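Local coordinates for DNA fragmentation factor subunit beta (Mus musculus, PDB 1V0D), which cuts DNA and drives chromatin condensation during apoptosis, once caspases free it from its inhibitory partner DFFA, at residues A[159-168]-A[200-211]; A[257-265]-A[299-308]. All coordinates share one frame; numbering follows the deposited sequence.

Interaction 1 of 2, residues A[159-168]-A[200-211]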
loop_
_atom_site.group_PDB
_atom_site.type_symbol
_atom_site.label_atom_id
_atom_site.label_comp_id
_atom_site.label_asym_id
_atom_site.label_seq_id
_atom_site.Cartn_x
_atom_site.Cartn_y
_atom_site.Cartn_z
ATOM N N LEU A 159 9.734 12.209 7.812
ATOM C CA LEU A 159 9.276 12.235 6.425
ATOM C C LEU A 159 10.420 12.539 5.454
ATOM O O LEU A 159 10.461 12.022 4.337
ATOM C CB LEU A 159 8.149 13.252 6.270
ATOM C CG LEU A 159 6.757 12.640 6.082
ATOM C CD1 LEU A 159 6.585 11.389 6.925
ATOM C CD2 LEU A 159 5.712 13.662 6.452
ATOM N N ARG A 160 11.358 13.371 5.888
ATOM C CA ARG A 160 12.509 13.701 5.064
ATOM C C ARG A 160 13.263 12.393 4.839
ATOM O O ARG A 160 13.566 12.015 3.705
ATOM C CB ARG A 160 13.397 14.706 5.795
ATOM C CG ARG A 160 14.477 15.329 4.944
ATOM C CD ARG A 160 15.205 16.389 5.739
ATOM N NE ARG A 160 14.262 17.228 6.476
ATOM C CZ ARG A 160 14.545 17.844 7.624
ATOM N NH1 ARG A 160 15.753 17.718 8.170
ATOM N NH2 ARG A 160 13.618 18.572 8.238
ATOM N N TYR A 161 13.554 11.707 5.938
ATOM C CA TYR A 161 14.255 10.424 5.914
ATOM C C TYR A 161 13.524 9.429 5.005
ATOM O O TYR A 161 14.130 8.714 4.212
ATOM C CB TYR A 161 14.319 9.838 7.336
ATOM C CG TYR A 161 14.741 8.390 7.375
ATOM C CD1 TYR A 161 16.090 8.038 7.354
ATOM C CD2 TYR A 161 13.786 7.366 7.373
ATOM C CE1 TYR A 161 16.490 6.694 7.325
ATOM C CE2 TYR A 161 14.169 6.015 7.343
ATOM C CZ TYR A 161 15.526 5.685 7.319
ATOM O OH TYR A 161 15.923 4.358 7.296
ATOM N N SER A 162 12.209 9.378 5.155
ATOM C CA SER A 162 11.393 8.476 4.377
ATOM C C SER A 162 11.590 8.697 2.884
ATOM O O SER A 162 11.781 7.743 2.131
ATOM C CB SER A 162 9.930 8.677 4.734
ATOM O OG SER A 162 9.117 7.922 3.862
ATOM N N CYS A 163 11.537 9.959 2.464
ATOM C CA CYS A 163 11.704 10.304 1.063
ATOM C C CYS A 163 13.087 9.916 0.589
ATOM O O CYS A 163 13.233 9.340 -0.487
ATOM C CB CYS A 163 11.499 11.804 0.848
ATOM S SG CYS A 163 11.730 12.337 -0.866
ATOM N N GLU A 164 14.101 10.243 1.389
ATOM C CA GLU A 164 15.489 9.909 1.058
ATOM C C GLU A 164 15.655 8.419 0.806
ATOM O O GLU A 164 16.489 8.000 0.008
ATOM C CB GLU A 164 16.419 10.298 2.198
ATOM C CG GLU A 164 16.570 11.782 2.412
ATOM C CD GLU A 164 17.411 12.088 3.638
ATOM O OE1 GLU A 164 18.410 11.353 3.861
ATOM O OE2 GLU A 164 17.075 13.059 4.364
ATOM N N SER A 165 14.850 7.622 1.498
ATOM C CA SER A 165 14.909 6.181 1.373
ATOM C C SER A 165 14.406 5.698 0.028
ATOM O O SER A 165 15.029 4.840 -0.602
ATOM C CB SER A 165 14.104 5.541 2.493
ATOM O OG SER A 165 14.610 5.966 3.749
ATOM N N ARG A 166 13.276 6.236 -0.417
ATOM C CA ARG A 166 12.734 5.813 -1.695
ATOM C C ARG A 166 13.768 6.120 -2.756
ATOM O O ARG A 166 14.101 5.277 -3.590
ATOM C CB ARG A 166 11.454 6.568 -2.023
ATOM C CG ARG A 166 10.433 6.579 -0.918
ATOM C CD ARG A 166 9.150 7.215 -1.409
ATOM N NE ARG A 166 8.096 7.200 -0.400
ATOM C CZ ARG A 166 6.807 7.097 -0.701
ATOM N NH1 ARG A 166 6.452 7.003 -1.980
ATOM N NH2 ARG A 166 5.883 7.073 0.262
ATOM N N ILE A 167 14.294 7.334 -2.701
ATOM C CA ILE A 167 15.267 7.771 -3.680
ATOM C C ILE A 167 16.582 7.024 -3.606
ATOM O O ILE A 167 17.209 6.763 -4.635
ATOM C CB ILE A 167 15.456 9.291 -3.572
ATOM C CG1 ILE A 167 14.217 9.960 -4.168
ATOM C CG2 ILE A 167 16.717 9.747 -4.289
ATOM C CD1 ILE A 167 14.147 11.432 -3.919
ATOM N N ARG A 168 16.994 6.657 -2.400
ATOM C CA ARG A 168 18.231 5.905 -2.237
ATOM C C ARG A 168 17.942 4.520 -2.785
ATOM O O ARG A 168 18.832 3.835 -3.290
ATOM C CB ARG A 168 18.597 5.811 -0.769
ATOM C CG ARG A 168 20.067 5.955 -0.507
ATOM C CD ARG A 168 20.267 6.471 0.895
ATOM N NE ARG A 168 21.668 6.708 1.212
ATOM C CZ ARG A 168 22.062 7.450 2.238
ATOM N NH1 ARG A 168 21.148 8.012 3.024
ATOM N NH2 ARG A 168 23.357 7.637 2.476
ATOM N N LEU A 200 23.654 13.274 -5.578
ATOM C CA LEU A 200 22.545 12.932 -4.708
ATOM C C LEU A 200 22.886 13.292 -3.271
ATOM O O LEU A 200 22.056 13.846 -2.553
ATOM C CB LEU A 200 22.210 11.443 -4.800
ATOM C CG LEU A 200 21.159 11.094 -5.850
ATOM C CD1 LEU A 200 20.792 9.626 -5.750
ATOM C CD2 LEU A 200 19.935 11.961 -5.626
ATOM N N LYS A 201 24.103 12.972 -2.844
ATOM C CA LYS A 201 24.512 13.302 -1.485
ATOM C C LYS A 201 24.556 14.827 -1.381
ATOM O O LYS A 201 24.137 15.415 -0.381
ATOM C CB LYS A 201 25.895 12.720 -1.186
ATOM C CG LYS A 201 25.981 11.196 -1.210
ATOM C CD LYS A 201 27.441 10.739 -1.211
ATOM C CE LYS A 201 27.565 9.210 -1.177
ATOM N NZ LYS A 201 28.843 8.678 -1.797
ATOM N N SER A 202 25.052 15.459 -2.438
ATOM C CA SER A 202 25.171 16.913 -2.493
ATOM C C SER A 202 23.833 17.608 -2.287
ATOM O O SER A 202 23.781 18.779 -1.910
ATOM C CB SER A 202 25.723 17.351 -3.851
ATOM O OG SER A 202 24.667 17.543 -4.787
ATOM N N VAL A 203 22.750 16.888 -2.544
ATOM C CA VAL A 203 21.422 17.462 -2.418
ATOM C C VAL A 203 20.619 16.724 -1.345
ATOM O O VAL A 203 19.427 16.955 -1.162
ATOM C CB VAL A 203 20.710 17.403 -3.800
ATOM C CG1 VAL A 203 20.082 16.034 -4.024
ATOM C CG2 VAL A 203 19.700 18.506 -3.913
ATOM N N GLN A 204 21.291 15.826 -0.635
ATOM C CA GLN A 204 20.662 15.046 0.426
ATOM C C GLN A 204 19.491 14.205 -0.055
ATOM O O GLN A 204 18.392 14.260 0.507
ATOM C CB GLN A 204 20.207 15.970 1.545
ATOM C CG GLN A 204 21.314 16.852 2.026
ATOM C CD GLN A 204 20.796 18.157 2.564
ATOM O OE1 GLN A 204 20.246 18.213 3.671
ATOM N NE2 GLN A 204 20.949 19.224 1.776
ATOM N N TYR A 205 19.743 13.433 -1.106
ATOM C CA TYR A 205 18.756 12.536 -1.671
ATOM C C TYR A 205 17.362 13.144 -1.860
ATOM O O TYR A 205 16.362 12.425 -1.830
ATOM C CB TYR A 205 18.684 11.277 -0.800
ATOM C CG TYR A 205 20.037 10.622 -0.627
ATOM C CD1 TYR A 205 20.997 11.166 0.232
ATOM C CD2 TYR A 205 20.400 9.520 -1.405
ATOM C CE1 TYR A 205 22.294 10.635 0.306
ATOM C CE2 TYR A 205 21.691 8.979 -1.342
ATOM C CZ TYR A 205 22.634 9.543 -0.490
ATOM O OH TYR A 205 23.917 9.028 -0.462
ATOM N N ASN A 206 17.291 14.458 -2.057
ATOM C CA ASN A 206 16.006 15.117 -2.263
ATOM C C ASN A 206 14.957 14.838 -1.198
ATOM O O ASN A 206 13.763 14.957 -1.466
ATOM C CB ASN A 206 15.433 14.723 -3.623
ATOM C CG ASN A 206 16.187 15.355 -4.772
ATOM O OD1 ASN A 206 16.371 14.740 -5.824
ATOM N ND2 ASN A 206 16.627 16.596 -4.579
ATOM N N GLY A 207 15.394 14.472 0.004
ATOM C CA GLY A 207 14.450 14.202 1.083
ATOM C C GLY A 207 13.599 15.433 1.326
ATOM O O GLY A 207 12.537 15.390 1.950
ATOM N N SER A 208 14.096 16.549 0.816
ATOM C CA SER A 208 13.427 17.832 0.919
ATOM C C SER A 208 12.006 17.769 0.348
ATOM O O SER A 208 11.108 18.485 0.785
ATOM C CB SER A 208 14.261 18.866 0.171
ATOM O OG SER A 208 13.476 19.985 -0.158
ATOM N N TYR A 209 11.800 16.893 -0.627
ATOM C CA TYR A 209 10.487 16.761 -1.237
ATOM C C TYR A 209 9.352 16.503 -0.251
ATOM O O TYR A 209 8.239 16.965 -0.473
ATOM C CB TYR A 209 10.477 15.635 -2.283
ATOM C CG TYR A 209 11.234 15.930 -3.557
ATOM C CD1 TYR A 209 11.453 17.238 -3.981
ATOM C CD2 TYR A 209 11.700 14.893 -4.367
ATOM C CE1 TYR A 209 12.118 17.505 -5.183
ATOM C CE2 TYR A 209 12.364 15.152 -5.569
ATOM C CZ TYR A 209 12.568 16.456 -5.965
ATOM O OH TYR A 209 13.218 16.714 -7.145
ATOM N N PHE A 210 9.618 15.770 0.830
ATOM C CA PHE A 210 8.555 15.448 1.789
ATOM C C PHE A 210 8.441 16.319 3.016
ATOM O O PHE A 210 7.444 16.228 3.729
ATOM C CB PHE A 210 8.667 14.001 2.277
ATOM C CG PHE A 210 8.227 12.976 1.276
ATOM C CD1 PHE A 210 7.822 13.347 -0.003
ATOM C CD2 PHE A 210 8.245 11.624 1.607
ATOM C CE1 PHE A 210 7.447 12.386 -0.933
ATOM C CE2 PHE A 210 7.872 10.658 0.683
ATOM C CZ PHE A 210 7.474 11.040 -0.589
ATOM N N ASP A 211 9.430 17.160 3.292
ATOM C CA ASP A 211 9.325 17.960 4.500
ATOM C C ASP A 211 8.879 19.407 4.335
ATOM O O ASP A 211 9.505 20.203 3.630
ATOM C CB ASP A 211 10.631 17.838 5.313
ATOM C CG ASP A 211 11.401 19.136 5.434
ATOM O OD1 ASP A 211 12.296 19.370 4.599
ATOM O OD2 ASP A 211 11.123 19.913 6.375
#
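Arg-168 lays its guanidinium flat on one face of the Tyr-205 ring, CZ 3.9 Å from the ring centroid and the planes 22° apart, a cation-pi stack extended by its CD over the same face. Arg-168 NH2 comes near Tyr-205 OH at a poor angle for a hydrogen bond. Without the ring, as with an alanine here, the Arg-168 guanidinium would probably lose its stacking surface and be freer to swing. A Schellman motif with Gln-204 at C-prime closes helix 186-202: Tyr-205 N donates to Leu-200 O and Gln-204 N to Lys-201 O. Val-203 N is a second donor to Leu-200 O, from the opposite face of its plane. Gly-207 then meets helix 155-175 with its CA 4.4 Å from Glu-164 CA, where a CB would clash with Glu-164 CG. Ile-167 packs CD1 on Asn-206 CB (3.5 Å) and CG2 toward Leu-200 CD2 (4.1 Å). With SG anti to its backbone N (chi1 179°), Cys-163 sets the sulfur over a face of the Phe-210 ring, 4.1 Å from the centroid. The edge of that ring meets the guanidinium face of Arg-166. Arg-160 NH2 gives Asp-211 OD2 a weak, salt-bridged bond of 3.4 Å. No other hydrogen bond spans the segments, so stacking, sulfur-aromatic and apolar packing join them; backbone groups bond within their own segments, while Trp-259 O meets Arg-166 and Ala-297 N meets Tyr-209 OH.

Interaction 2 of 2, residues A[257-265]-A[299-308]. With MG (magnesium ion), chain C; ZN (zinc ion), chain B.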
loop_
_atom_site.group_PDB
_atom_site.type_symbol
_atom_site.label_atom_id
_atom_site.label_comp_id
_atom_site.label_asym_id
_atom_site.label_seq_id
_atom_site.Cartn_x
_atom_site.Cartn_y
_atom_site.Cartn_z
ATOM N N SER A 257 2.620 5.742 2.907
ATOM C CA SER A 257 3.508 4.688 2.415
ATOM C C SER A 257 2.957 4.158 1.107
ATOM O O SER A 257 3.710 3.687 0.253
ATOM C CB SER A 257 3.577 3.521 3.395
ATOM O OG SER A 257 4.199 3.919 4.595
ATOM N N THR A 258 1.638 4.223 0.967
ATOM C CA THR A 258 0.986 3.740 -0.231
ATOM C C THR A 258 1.052 4.745 -1.372
ATOM O O THR A 258 0.849 4.378 -2.534
ATOM C CB THR A 258 -0.475 3.366 0.046
ATOM O OG1 THR A 258 -1.207 4.531 0.441
ATOM C CG2 THR A 258 -0.543 2.316 1.148
ATOM N N TRP A 259 1.323 6.009 -1.044
ATOM C CA TRP A 259 1.460 7.039 -2.070
ATOM C C TRP A 259 2.814 6.804 -2.703
ATOM O O TRP A 259 3.815 6.662 -2.006
ATOM C CB TRP A 259 1.394 8.433 -1.470
ATOM C CG TRP A 259 -0.000 8.845 -1.220
ATOM C CD1 TRP A 259 -0.901 8.231 -0.399
ATOM C CD2 TRP A 259 -0.674 9.977 -1.783
ATOM N NE1 TRP A 259 -2.098 8.912 -0.412
ATOM C CE2 TRP A 259 -1.986 9.990 -1.253
ATOM C CE3 TRP A 259 -0.296 10.985 -2.684
ATOM C CZ2 TRP A 259 -2.920 10.969 -1.594
ATOM C CZ3 TRP A 259 -1.224 11.959 -3.021
ATOM C CH2 TRP A 259 -2.523 11.943 -2.476
ATOM N N ASN A 260 2.842 6.774 -4.026
ATOM C CA ASN A 260 4.058 6.478 -4.756
ATOM C C ASN A 260 4.674 7.672 -5.515
ATOM O O ASN A 260 3.960 8.594 -5.912
ATOM C CB ASN A 260 3.698 5.338 -5.713
ATOM C CG ASN A 260 4.892 4.715 -6.377
ATOM O OD1 ASN A 260 5.253 5.070 -7.505
ATOM N ND2 ASN A 260 5.516 3.768 -5.687
ATOM N N LEU A 261 6.001 7.670 -5.669
ATOM C CA LEU A 261 6.711 8.687 -6.462
ATOM C C LEU A 261 6.935 7.950 -7.792
ATOM O O LEU A 261 7.964 7.303 -7.999
ATOM C CB LEU A 261 8.066 9.046 -5.851
ATOM C CG LEU A 261 8.131 10.094 -4.741
ATOM C CD1 LEU A 261 9.590 10.450 -4.467
ATOM C CD2 LEU A 261 7.373 11.328 -5.143
ATOM N N ASP A 262 5.956 8.044 -8.683
ATOM C CA ASP A 262 5.981 7.322 -9.947
ATOM C C ASP A 262 6.742 7.990 -11.093
ATOM O O ASP A 262 6.489 9.146 -11.429
ATOM C CB ASP A 262 4.519 7.022 -10.331
ATOM C CG ASP A 262 4.374 6.262 -11.643
ATOM O OD1 ASP A 262 5.040 5.218 -11.850
ATOM O OD2 ASP A 262 3.554 6.718 -12.470
ATOM N N HIS A 263 7.687 7.252 -11.677
ATOM C CA HIS A 263 8.476 7.749 -12.802
ATOM C C HIS A 263 7.603 7.813 -14.062
ATOM O O HIS A 263 7.027 6.797 -14.470
ATOM C CB HIS A 263 9.659 6.821 -13.093
ATOM C CG HIS A 263 10.727 6.828 -12.042
ATOM N ND1 HIS A 263 10.578 6.209 -10.819
ATOM C CD2 HIS A 263 11.975 7.357 -12.044
ATOM C CE1 HIS A 263 11.688 6.355 -10.117
ATOM N NE2 HIS A 263 12.551 7.047 -10.837
ATOM N N ILE A 264 7.510 8.989 -14.680
ATOM C CA ILE A 264 6.717 9.135 -15.889
ATOM C C ILE A 264 7.345 8.289 -16.988
ATOM O O ILE A 264 6.662 7.524 -17.664
ATOM C CB ILE A 264 6.648 10.591 -16.336
ATOM C CG1 ILE A 264 6.139 11.456 -15.170
ATOM C CG2 ILE A 264 5.713 10.712 -17.542
ATOM C CD1 ILE A 264 6.040 12.933 -15.482
ATOM N N ILE A 265 8.647 8.438 -17.187
ATOM C CA ILE A 265 9.352 7.615 -18.155
ATOM C C ILE A 265 9.875 6.521 -17.224
ATOM O O ILE A 265 10.776 6.764 -16.414
ATOM C CB ILE A 265 10.533 8.370 -18.801
ATOM C CG1 ILE A 265 10.022 9.606 -19.545
ATOM C CG2 ILE A 265 11.275 7.460 -19.761
ATOM C CD1 ILE A 265 11.109 10.359 -20.293
ATOM N N ASN A 299 10.835 14.048 -13.475
ATOM C CA ASN A 299 10.279 12.840 -14.043
ATOM C C ASN A 299 9.483 12.017 -13.033
ATOM O O ASN A 299 9.080 10.887 -13.326
ATOM C CB ASN A 299 11.416 12.002 -14.629
ATOM C CG ASN A 299 10.918 10.748 -15.287
ATOM O OD1 ASN A 299 9.891 10.770 -15.962
ATOM N ND2 ASN A 299 11.640 9.643 -15.106
ATOM N N LEU A 300 9.258 12.581 -11.847
ATOM C CA LEU A 300 8.514 11.891 -10.789
ATOM C C LEU A 300 7.196 12.574 -10.469
ATOM O O LEU A 300 7.166 13.778 -10.200
ATOM C CB LEU A 300 9.335 11.822 -9.494
ATOM C CG LEU A 300 10.670 11.068 -9.499
ATOM C CD1 LEU A 300 11.283 11.132 -8.103
ATOM C CD2 LEU A 300 10.473 9.620 -9.931
ATOM N N LYS A 301 6.109 11.808 -10.496
ATOM C CA LYS A 301 4.783 12.325 -10.169
ATOM C C LYS A 301 4.404 11.692 -8.822
ATOM O O LYS A 301 4.576 10.487 -8.637
ATOM C CB LYS A 301 3.769 11.886 -11.226
ATOM C CG LYS A 301 3.229 12.965 -12.165
ATOM C CD LYS A 301 2.005 12.404 -12.925
ATOM C CE LYS A 301 1.175 13.471 -13.668
ATOM N NZ LYS A 301 1.765 13.924 -14.981
ATOM N N LEU A 302 3.913 12.489 -7.877
ATOM C CA LEU A 302 3.505 11.947 -6.587
ATOM C C LEU A 302 2.047 11.550 -6.708
ATOM O O LEU A 302 1.174 12.409 -6.758
ATOM C CB LEU A 302 3.654 12.991 -5.482
ATOM C CG LEU A 302 3.119 12.582 -4.098
ATOM C CD1 LEU A 302 3.906 11.406 -3.544
ATOM C CD2 LEU A 302 3.219 13.767 -3.155
ATOM N N VAL A 303 1.774 10.250 -6.752
ATOM C CA VAL A 303 0.398 9.787 -6.895
ATOM C C VAL A 303 -0.129 8.907 -5.776
ATOM O O VAL A 303 0.608 8.137 -5.150
ATOM C CB VAL A 303 0.185 8.967 -8.205
ATOM C CG1 VAL A 303 0.617 9.767 -9.413
ATOM C CG2 VAL A 303 0.956 7.666 -8.134
ATOM N N HIS A 304 -1.432 9.029 -5.559
ATOM C CA HIS A 304 -2.169 8.229 -4.597
ATOM C C HIS A 304 -2.182 6.869 -5.289
ATOM O O HIS A 304 -2.025 6.793 -6.500
ATOM C CB HIS A 304 -3.571 8.824 -4.456
ATOM C CG HIS A 304 -4.565 7.940 -3.769
ATOM N ND1 HIS A 304 -5.078 6.800 -4.356
ATOM C CD2 HIS A 304 -5.230 8.096 -2.601
ATOM C CE1 HIS A 304 -6.025 6.300 -3.583
ATOM N NE2 HIS A 304 -6.138 7.068 -2.513
ATOM N N ILE A 305 -2.350 5.794 -4.538
ATOM C CA ILE A 305 -2.308 4.467 -5.141
ATOM C C ILE A 305 -3.326 4.215 -6.262
ATOM O O ILE A 305 -3.070 3.424 -7.174
ATOM C CB ILE A 305 -2.444 3.371 -4.051
ATOM C CG1 ILE A 305 -2.224 1.997 -4.679
ATOM C CG2 ILE A 305 -3.802 3.479 -3.358
ATOM C CD1 ILE A 305 -2.262 0.873 -3.698
ATOM N N ALA A 306 -4.468 4.891 -6.207
ATOM C CA ALA A 306 -5.501 4.706 -7.225
ATOM C C ALA A 306 -5.136 5.392 -8.555
ATOM O O ALA A 306 -5.799 5.190 -9.581
ATOM C CB ALA A 306 -6.845 5.238 -6.709
ATOM N N CYS A 307 -4.087 6.206 -8.521
ATOM C CA CYS A 307 -3.627 6.923 -9.699
ATOM C C CYS A 307 -2.236 6.467 -10.067
ATOM O O CYS A 307 -1.473 7.223 -10.654
ATOM C CB CYS A 307 -3.604 8.435 -9.451
ATOM S SG CYS A 307 -5.228 9.155 -9.259
ATOM N N HIS A 308 -1.886 5.247 -9.682
ATOM C CA HIS A 308 -0.586 4.709 -10.032
ATOM C C HIS A 308 -0.862 3.617 -11.037
ATOM O O HIS A 308 -1.099 2.475 -10.659
ATOM C CB HIS A 308 0.128 4.097 -8.829
ATOM C CG HIS A 308 1.526 3.642 -9.126
ATOM N ND1 HIS A 308 2.267 2.882 -8.247
ATOM C CD2 HIS A 308 2.339 3.883 -10.184
ATOM C CE1 HIS A 308 3.472 2.677 -8.747
ATOM N NE2 HIS A 308 3.544 3.274 -9.922
HETATM MG MG MG C . 6.170 3.291 -11.311
HETATM ZN ZN ZN B . -5.216 10.736 -7.705
#
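Strands 260-263 and 300-303 form a two-stranded antiparallel sheet, consistent with the beta hairpin of the beta-beta-alpha metal motif of the His-Me finger clan; strand 260-263 supplies Asp-262 to the magnesium site and the loop after strand 300-303 supplies His-308. Asn-260 pairs with Val-303 and Asp-262 with Lys-301, each through two backbone hydrogen bonds; Ile-264 N to Asn-299 O, 2.8 Å, continues the pairing. Beyond it the Asn-299 amide grips the backbone of Ile-265 twice: OD1 takes Ile-265 N on a lone pair at 2.9 Å, and ND2, also bonded to Leu-293 O, reaches Ile-265 O in the amide plane.

Asp-262, its CG anti to the backbone N (chi1 -180°), binds magnesium through OD1 at 2.3 Å, and its OD2 is held by His-313 NE2. His-308, the second protein residue of the site, faces the magnesium with NE2 in its ring plane at a long 3.0 Å. NE2 lies 3.1 Å from Asp-262 OD1 because both converge on the metal. The Asn-260 amide stacks on a face of the His-308 ring, planes 17° apart. On the opposite side of the strands Leu-300 CD2 sits over the centre of the His-263 ring, whose NE2 bonds to Leu-294 O. His-304 CB lies over the six-membered ring of Trp-259, 3.7 Å from its centroid. Cys-307 SG binds zinc at 2.2 Å together with Cys-229, Cys-238 and His-242. Since Cys-307 directly precedes His-308, the zinc centre probably steadies the loop that brings this histidine to the magnesium, and the stacked Asn-260 amide probably limits the tilt of its ring.

Interaction 1 closes before interaction 2 opens along the chain, and both belong to the nuclease region, their centres about 16 Å apart. The first packs helix 155-175 against the end of helix 186-202 and the turn after it; the second pairs strands 260-263 and 300-303, the chain passing through helices 267-281 and 287-295 from one strand to the next. Arg-166 is the bridge: its NH1 reaches Trp-259 O at 2.7 Å, a probable hydrogen bond made just before the strand that holds Asp-262. Helix 155-175 is thereby tied to the strand pair that holds Asp-262 and leads into the loop with His-308, while the second subunit approaches interaction 2 around Thr-258 and residues 304-306.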